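Local coordinates for protein Atp-dependent DNA ligase (Psychromonas sp., PDB 4D05) that joins breaks in DNA in an ATP-dependent reaction that passes through an enzyme-adenylate intermediate, at residues Thr51-Ile54 with Ala55-Thr59; Val105-Glu108 with Gln109-Asn112; Gly217-Asp220 with Glu221-Ser224. All coordinates share one frame; numbering follows the deposited sequence.

Overall arrangement
Interactions 1 and 2 belong to the ATP-dependent DNA ligase domain, with centres about 23 Å apart and nearest atoms about 11 Å apart. They do not touch, yet helix 107-121 relates them: interaction 2 forms its first turn, whereas Ser56 and Pro58 of interaction 1 pack on Thr121 at its end. Interaction 2 is the one near the nucleotide, the Phe107 side chain lying about 7 Å from the bound adenosine monophosphate. Interaction 3 belongs to the OB-like domain, on the opposite side of the chain's centre, its own centre about 54 Å from that of interaction 1 and about 50 Å from that of interaction 2. All three are local helix-end or turn contacts.

Interaction 1 of 3, residues Thr51-Ile54 with Ala55-Thr59; sequences TWFI and ASFPT
Ile54 O accepts a hydrogen bond from Phe57 N at 3.0 Å, with an N-H...O angle of 159°; it closes a type I beta turn, Ile54 to Phe57, that starts on the last residue of the short helix 51-54. The amide stands well above the carbonyl plane, so the bond does not use an in-plane lone pair. One step earlier, Ala55 N gives Thr51 O only a weak bond. Within the turn the Phe57 ring folds back over the helix end: Ile54 CA sits over the centre of one face, 3.9 Å from the ring centroid and 4° off its normal, a CH-pi contact. With CG beside its own backbone N and anti to the carbonyl carbon, the ring also meets Ile54 CG2 through CE2 at 4.0 Å. Phe53 approaches at a slant, its ring plane 63° from that of Phe57, and touches Phe57 CZ with CE2 at 4.1 Å. A serine in place of Phe57 would probably leave Ile54 CA without its aromatic cover and open a gap beside Phe53. Trp34, edge-to-face with Phe57, and Leu126 of strand 126-128 place the turn against the mixed sheet that contains strands 30-34 and 126-128. Phe53 O is approached by Phe57 CE1 at 3.3 Å and also accepts a hydrogen bond from water 1, at 2.8 Å from the water oxygen.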
loop_
_atom_site.group_PDB
_atom_site.type_symbol
_atom_site.label_atom_id
_atom_site.label_comp_id
_atom_site.label_asym_id
_atom_site.label_seq_id
_atom_site.Cartn_x
_atom_site.Cartn_y
_atom_site.Cartn_z
ATOM N N THR A 51 9.290 -15.984 21.964
ATOM C CA THR A 51 9.890 -15.159 23.002
ATOM C C THR A 51 11.210 -14.543 22.554
ATOM O O THR A 51 11.472 -13.376 22.812
ATOM C CB THR A 51 10.141 -16.021 24.236
ATOM O OG1 THR A 51 8.895 -16.546 24.647
ATOM C CG2 THR A 51 10.715 -15.210 25.317
ATOM N N TRP A 52 12.057 -15.329 21.903
ATOM C CA TRP A 52 13.359 -14.826 21.462
ATOM C C TRP A 52 13.230 -13.757 20.374
ATOM O O TRP A 52 14.158 -12.955 20.159
ATOM C CB TRP A 52 14.265 -15.983 20.976
ATOM C CG TRP A 52 13.564 -16.974 20.078
ATOM C CD1 TRP A 52 13.001 -18.158 20.461
ATOM C CD2 TRP A 52 13.327 -16.858 18.660
ATOM N NE1 TRP A 52 12.449 -18.782 19.389
ATOM C CE2 TRP A 52 12.645 -18.018 18.267
ATOM C CE3 TRP A 52 13.664 -15.911 17.690
ATOM C CZ2 TRP A 52 12.257 -18.251 16.947
ATOM C CZ3 TRP A 52 13.279 -16.157 16.359
ATOM C CH2 TRP A 52 12.597 -17.314 16.012
ATOM N N PHE A 53 12.101 -13.732 19.674
ATOM C CA PHE A 53 11.893 -12.713 18.633
ATOM C C PHE A 53 11.630 -11.339 19.263
ATOM O O PHE A 53 12.151 -10.329 18.808
ATOM C CB PHE A 53 10.722 -13.117 17.744
ATOM C CG PHE A 53 10.524 -12.213 16.555
ATOM C CD1 PHE A 53 11.261 -12.424 15.375
ATOM C CD2 PHE A 53 9.607 -11.174 16.594
ATOM C CE1 PHE A 53 11.085 -11.575 14.291
ATOM C CE2 PHE A 53 9.446 -10.343 15.502
ATOM C CZ PHE A 53 10.187 -10.547 14.359
ATOM N N ILE A 54 10.850 -11.314 20.339
ATOM C CA ILE A 54 10.429 -10.045 20.938
ATOM C C ILE A 54 11.204 -9.687 22.215
ATOM O O ILE A 54 11.032 -8.602 22.752
ATOM C CB ILE A 54 8.946 -10.064 21.285
ATOM C CG1 ILE A 54 8.672 -11.134 22.355
ATOM C CG2 ILE A 54 8.066 -10.246 20.003
ATOM C CD1 ILE A 54 7.243 -11.084 22.941
ATOM N N ALA A 55 12.042 -10.599 22.706
ATOM C CA ALA A 55 12.654 -10.440 24.024
ATOM C C ALA A 55 13.394 -9.120 24.260
ATOM O O ALA A 55 13.369 -8.584 25.376
ATOM C CB ALA A 55 13.590 -11.592 24.304
ATOM N N SER A 56 14.060 -8.620 23.220
ATOM C CA SER A 56 14.861 -7.417 23.347
ATOM C C SER A 56 14.063 -6.118 23.185
ATOM O O SER A 56 14.575 -5.033 23.430
ATOM C CB SER A 56 15.939 -7.440 22.270
ATOM O OG SER A 56 15.296 -7.290 20.996
ATOM N N PHE A 57 12.834 -6.223 22.700
ATOM C CA PHE A 57 12.076 -5.039 22.293
ATOM C C PHE A 57 11.840 -4.113 23.484
ATOM O O PHE A 57 11.611 -4.574 24.613
ATOM C CB PHE A 57 10.697 -5.418 21.711
ATOM C CG PHE A 57 10.731 -6.051 20.332
ATOM C CD1 PHE A 57 11.923 -6.444 19.717
ATOM C CD2 PHE A 57 9.544 -6.239 19.667
ATOM C CE1 PHE A 57 11.898 -7.040 18.451
ATOM C CE2 PHE A 57 9.482 -6.832 18.427
ATOM C CZ PHE A 57 10.672 -7.235 17.792
ATOM N N PRO A 58 11.880 -2.808 23.248
ATOM C CA PRO A 58 11.525 -1.827 24.278
ATOM C C PRO A 58 10.013 -1.849 24.535
ATOM O O PRO A 58 9.279 -2.425 23.744
ATOM C CB PRO A 58 11.937 -0.502 23.645
ATOM C CG PRO A 58 11.757 -0.728 22.190
ATOM C CD PRO A 58 12.178 -2.166 21.959
ATOM N N THR A 59 9.563 -1.272 25.639
ATOM C CA THR A 59 8.154 -1.322 25.974
ATOM C C THR A 59 7.376 -0.173 25.324
ATOM O O THR A 59 6.148 -0.109 25.409
ATOM C CB THR A 59 7.897 -1.430 27.486
ATOM O OG1 THR A 59 8.666 -0.456 28.170
ATOM C CG2 THR A 59 8.318 -2.818 27.999
HETATM O O HOH W 1 14.258 -9.430 20.406
#

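Interaction 2 of 3, residues Val105-Glu108 with Gln109-Asn112; sequences VSFE and QRIN
The Phe107 ring carries Ile111 CG1 over one face, 3.9 Å from the centroid and off centre toward the rim, while Arg110 NE lies in the ring plane at its edge. The Arg110 guanidinium has Phe107 CA over one of its faces, and at its edge NH1 donates to Val105 O at 2.8 Å. That bond is nearly straight at 158° and lies in both the guanidinium and the carbonyl planes. The two flat groups are inclined at 61°; the closest approach between these side chains is Phe107 CD1 to Arg110 NH2, 3.5 Å. A bend at chi3 (-41°) turns the arginine back toward the start of the helix, where NH1 can reach a carbonyl that precedes the N-cap residue, Ser106. Ile111 CD1 completes its grip on the ring at 3.5 Å from Phe107 CE2. Regular i to i+4 bonds build the turn beneath: Arg110 N to Ser106 O at 3.1 Å, Ile111 N to Phe107 O at 2.9 Å and Asn112 N to Glu108 O at 3.3 Å. On the outer side, the extended Gln109 brings OE1 against Val105 CG1. Arg110 NH1 has a second hydrogen bond, to Ala162 O, so the buried guanidinium is held in several directions. Within the beta-alpha-beta unit of strand 94-99, helix 107-121 and strand 126-128, the Arg110 NE salt bridge to Asp99 ties the start of the helix to the end of strand 94-99; Phe107 stacks on His158 of strand 154-159 and, with Ile111, packs on Tyr22 of strand 21-26.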
loop_
_atom_site.group_PDB
_atom_site.type_symbol
_atom_site.label_atom_id
_atom_site.label_comp_id
_atom_site.label_asym_id
_atom_site.label_seq_id
_atom_site.Cartn_x
_atom_site.Cartn_y
_atom_site.Cartn_z
ATOM N N VAL A 105 4.134 13.615 20.273
ATOM C CA VAL A 105 4.907 14.636 19.566
ATOM C C VAL A 105 4.828 14.425 18.045
ATOM O O VAL A 105 4.201 13.462 17.556
ATOM C CB VAL A 105 6.388 14.691 20.032
ATOM C CG1 VAL A 105 6.495 15.168 21.522
ATOM C CG2 VAL A 105 7.089 13.372 19.849
ATOM N N SER A 106 5.438 15.343 17.305
ATOM C CA SER A 106 5.368 15.325 15.841
ATOM C C SER A 106 6.124 14.145 15.256
ATOM O O SER A 106 7.013 13.597 15.877
ATOM C CB SER A 106 6.056 16.594 15.297
ATOM O OG SER A 106 7.464 16.524 15.598
ATOM N N PHE A 107 5.798 13.777 14.018
ATOM C CA PHE A 107 6.418 12.602 13.412
ATOM C C PHE A 107 7.943 12.748 13.311
ATOM O O PHE A 107 8.657 11.793 13.457
ATOM C CB PHE A 107 5.809 12.321 12.032
ATOM C CG PHE A 107 6.322 11.041 11.416
ATOM C CD1 PHE A 107 6.193 9.835 12.089
ATOM C CD2 PHE A 107 6.945 11.034 10.185
ATOM C CE1 PHE A 107 6.683 8.656 11.542
ATOM C CE2 PHE A 107 7.407 9.861 9.653
ATOM C CZ PHE A 107 7.271 8.664 10.339
ATOM N N GLU A 108 8.443 13.952 13.050
ATOM C CA GLU A 108 9.878 14.169 13.003
ATOM C C GLU A 108 10.582 13.708 14.290
ATOM O O GLU A 108 11.613 13.047 14.241
ATOM C CB GLU A 108 10.176 15.633 12.712
ATOM C CG GLU A 108 11.627 15.874 12.511
ATOM C CD GLU A 108 11.855 17.236 11.925
ATOM O OE1 GLU A 108 11.733 17.365 10.674
ATOM O OE2 GLU A 108 12.069 18.183 12.719
ATOM N N GLN A 109 10.032 14.069 15.451
ATOM C CA GLN A 109 10.610 13.588 16.715
ATOM C C GLN A 109 10.383 12.111 16.927
ATOM O O GLN A 109 11.178 11.450 17.581
ATOM C CB GLN A 109 10.064 14.384 17.899
ATOM C CG GLN A 109 10.703 15.764 18.035
ATOM C CD GLN A 109 10.309 16.495 19.320
ATOM O OE1 GLN A 109 9.818 15.902 20.267
ATOM N NE2 GLN A 109 10.579 17.788 19.360
ATOM N N ARG A 110 9.288 11.578 16.400
ATOM C CA ARG A 110 9.069 10.153 16.513
ATOM C C ARG A 110 10.136 9.392 15.728
ATOM O O ARG A 110 10.616 8.390 16.185
ATOM C CB ARG A 110 7.655 9.769 16.074
ATOM C CG ARG A 110 6.627 10.467 16.941
ATOM C CD ARG A 110 5.197 10.111 16.907
ATOM N NE ARG A 110 4.574 9.842 15.640
ATOM C CZ ARG A 110 3.713 10.614 14.982
ATOM N NH1 ARG A 110 3.456 11.869 15.328
ATOM N NH2 ARG A 110 3.164 10.139 13.881
ATOM N N ILE A 111 10.507 9.867 14.542
ATOM C CA ILE A 111 11.585 9.227 13.795
ATOM C C ILE A 111 12.878 9.225 14.600
ATOM O O ILE A 111 13.593 8.237 14.682
ATOM C CB ILE A 111 11.837 9.953 12.470
ATOM C CG1 ILE A 111 10.641 9.783 11.515
ATOM C CG2 ILE A 111 13.098 9.445 11.824
ATOM C CD1 ILE A 111 10.756 10.661 10.279
ATOM N N ASN A 112 13.190 10.356 15.221
ATOM C CA ASN A 112 14.420 10.414 15.995
ATOM C C ASN A 112 14.409 9.398 17.138
ATOM O O ASN A 112 15.405 8.718 17.394
ATOM C CB ASN A 112 14.640 11.828 16.506
ATOM C CG ASN A 112 16.026 12.039 16.982
ATOM O OD1 ASN A 112 16.313 11.758 18.147
ATOM N ND2 ASN A 112 16.942 12.511 16.068
#

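Interaction 3 of 3, residues Gly217-Asp220 with Glu221-Ser224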
loop_
_atom_site.group_PDB
_atom_site.type_symbol
_atom_site.label_atom_id
_atom_site.label_comp_id
_atom_site.label_asym_id
_atom_site.label_seq_id
_atom_site.Cartn_x
_atom_site.Cartn_y
_atom_site.Cartn_z
ATOM N N GLY A 217 -5.541 -0.391 -23.215
ATOM C CA GLY A 217 -5.254 -1.567 -22.411
ATOM C C GLY A 217 -5.729 -2.866 -23.063
ATOM O O GLY A 217 -5.644 -3.922 -22.445
ATOM N N PHE A 218 -6.215 -2.804 -24.306
ATOM C CA PHE A 218 -6.695 -3.989 -24.997
ATOM C C PHE A 218 -5.617 -4.551 -25.918
ATOM O O PHE A 218 -4.967 -3.801 -26.660
ATOM C CB PHE A 218 -7.917 -3.660 -25.864
ATOM C CG PHE A 218 -9.075 -3.137 -25.076
ATOM C CD1 PHE A 218 -9.853 -3.999 -24.301
ATOM C CD2 PHE A 218 -9.401 -1.803 -25.108
ATOM C CE1 PHE A 218 -10.939 -3.501 -23.578
ATOM C CE2 PHE A 218 -10.462 -1.325 -24.391
ATOM C CZ PHE A 218 -11.231 -2.163 -23.631
ATOM N N SER A 219 -5.478 -5.867 -25.921
ATOM C CA SER A 219 -4.615 -6.526 -26.881
ATOM C C SER A 219 -5.334 -6.555 -28.223
ATOM O O SER A 219 -6.533 -6.336 -28.275
ATOM C CB SER A 219 -4.354 -7.953 -26.445
ATOM O OG SER A 219 -5.569 -8.667 -26.479
ATOM N N ASP A 220 -4.649 -6.894 -29.298
ATOM C CA ASP A 220 -5.373 -6.941 -30.563
ATOM C C ASP A 220 -6.414 -8.055 -30.550
ATOM O O ASP A 220 -7.487 -7.914 -31.144
ATOM C CB ASP A 220 -4.424 -7.023 -31.753
ATOM C CG ASP A 220 -3.763 -5.669 -32.072
ATOM O OD1 ASP A 220 -4.309 -4.561 -31.725
ATOM O OD2 ASP A 220 -2.706 -5.732 -32.717
ATOM N N GLU A 221 -6.154 -9.128 -29.824
ATOM C CA GLU A 221 -7.165 -10.204 -29.724
ATOM C C GLU A 221 -8.449 -9.717 -29.026
ATOM O O GLU A 221 -9.569 -10.117 -29.386
ATOM C CB GLU A 221 -6.592 -11.405 -28.978
ATOM C CG GLU A 221 -5.488 -12.150 -29.750
ATOM C CD GLU A 221 -4.151 -11.381 -29.875
ATOM O OE1 GLU A 221 -3.854 -10.451 -29.058
ATOM O OE2 GLU A 221 -3.386 -11.747 -30.808
ATOM N N GLU A 222 -8.273 -8.878 -28.008
ATOM C CA GLU A 222 -9.401 -8.299 -27.295
ATOM C C GLU A 222 -10.159 -7.268 -28.143
ATOM O O GLU A 222 -11.331 -7.031 -27.920
ATOM C CB GLU A 222 -8.946 -7.684 -25.962
ATOM C CG GLU A 222 -8.496 -8.780 -24.985
ATOM C CD GLU A 222 -7.707 -8.281 -23.808
ATOM O OE1 GLU A 222 -7.113 -7.169 -23.859
ATOM O OE2 GLU A 222 -7.679 -9.029 -22.801
ATOM N N ARG A 223 -9.513 -6.667 -29.129
ATOM C CA ARG A 223 -10.258 -5.765 -29.990
ATOM C C ARG A 223 -11.104 -6.537 -30.988
ATOM O O ARG A 223 -12.083 -6.000 -31.519
ATOM C CB ARG A 223 -9.337 -4.827 -30.680
ATOM C CG ARG A 223 -8.787 -3.843 -29.665
ATOM C CD ARG A 223 -8.414 -2.619 -30.266
ATOM N NE ARG A 223 -7.658 -1.769 -29.373
ATOM C CZ ARG A 223 -8.140 -0.721 -28.737
ATOM N NH1 ARG A 223 -9.413 -0.362 -28.872
ATOM N NH2 ARG A 223 -7.332 -0.018 -27.973
ATOM N N SER A 224 -10.712 -7.780 -31.255
ATOM C CA SER A 224 -11.514 -8.669 -32.109
ATOM C C SER A 224 -12.570 -9.447 -31.310
ATOM O O SER A 224 -13.663 -9.702 -31.818
ATOM C CB SER A 224 -10.630 -9.674 -32.847
ATOM O OG SER A 224 -9.448 -9.063 -33.367
HETATM O O HOH W 2 -4.679 -7.160 -22.602
HETATM O O HOH W 3 -5.028 -2.926 -29.292
HETATM O O HOH W 4 -5.079 -0.991 -26.590
HETATM O O HOH W 5 -7.476 -6.835 -33.753
#
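A capping box formed by Ser219 and Glu222 starts helix 220-224, the short helix that follows strand 211-214 and precedes strand 232-237 in the OB-like domain. Both of its bonds are present: Glu222 N donates to Ser219 OG at 3.1 Å, and Ser219 N donates to Glu222 OE1 at 2.9 Å (169°). The carboxylate is met on its anti side, with the amide 30° out of its plane. Ser219 OG can serve as the cap because it stands between its own backbone N and carbonyl carbon (chi1 65°). Behind the cap, Arg223 N donates to Ser219 O at 3.1 Å and Ser224 N to Asp220 O at 3.2 Å. The Phe218 side chain crosses that of Arg223 at about a right angle, with Phe218 CB 3.9 Å from Arg223 CG and Phe218 CD2 over one face of the guanidinium, toward its rim. The ring itself stacks on Phe251. Arg223 hydrogen bonds to the carbonyls of Leu199 and Gly200 fasten the helix to strand 199-206, and one to Gly215 O ties it to the loop after strand 211-214. Water 3 accepts from Arg223 NE at 2.9 Å and donates to Phe218 O and Asp220 OD1, bridging the arginine to the aspartate without direct contact of their charges. Two amides at the helix start thus find side-chain acceptors, and the negative charges of Asp220 and Glu222 there are likely to interact favourably with the helix dipole.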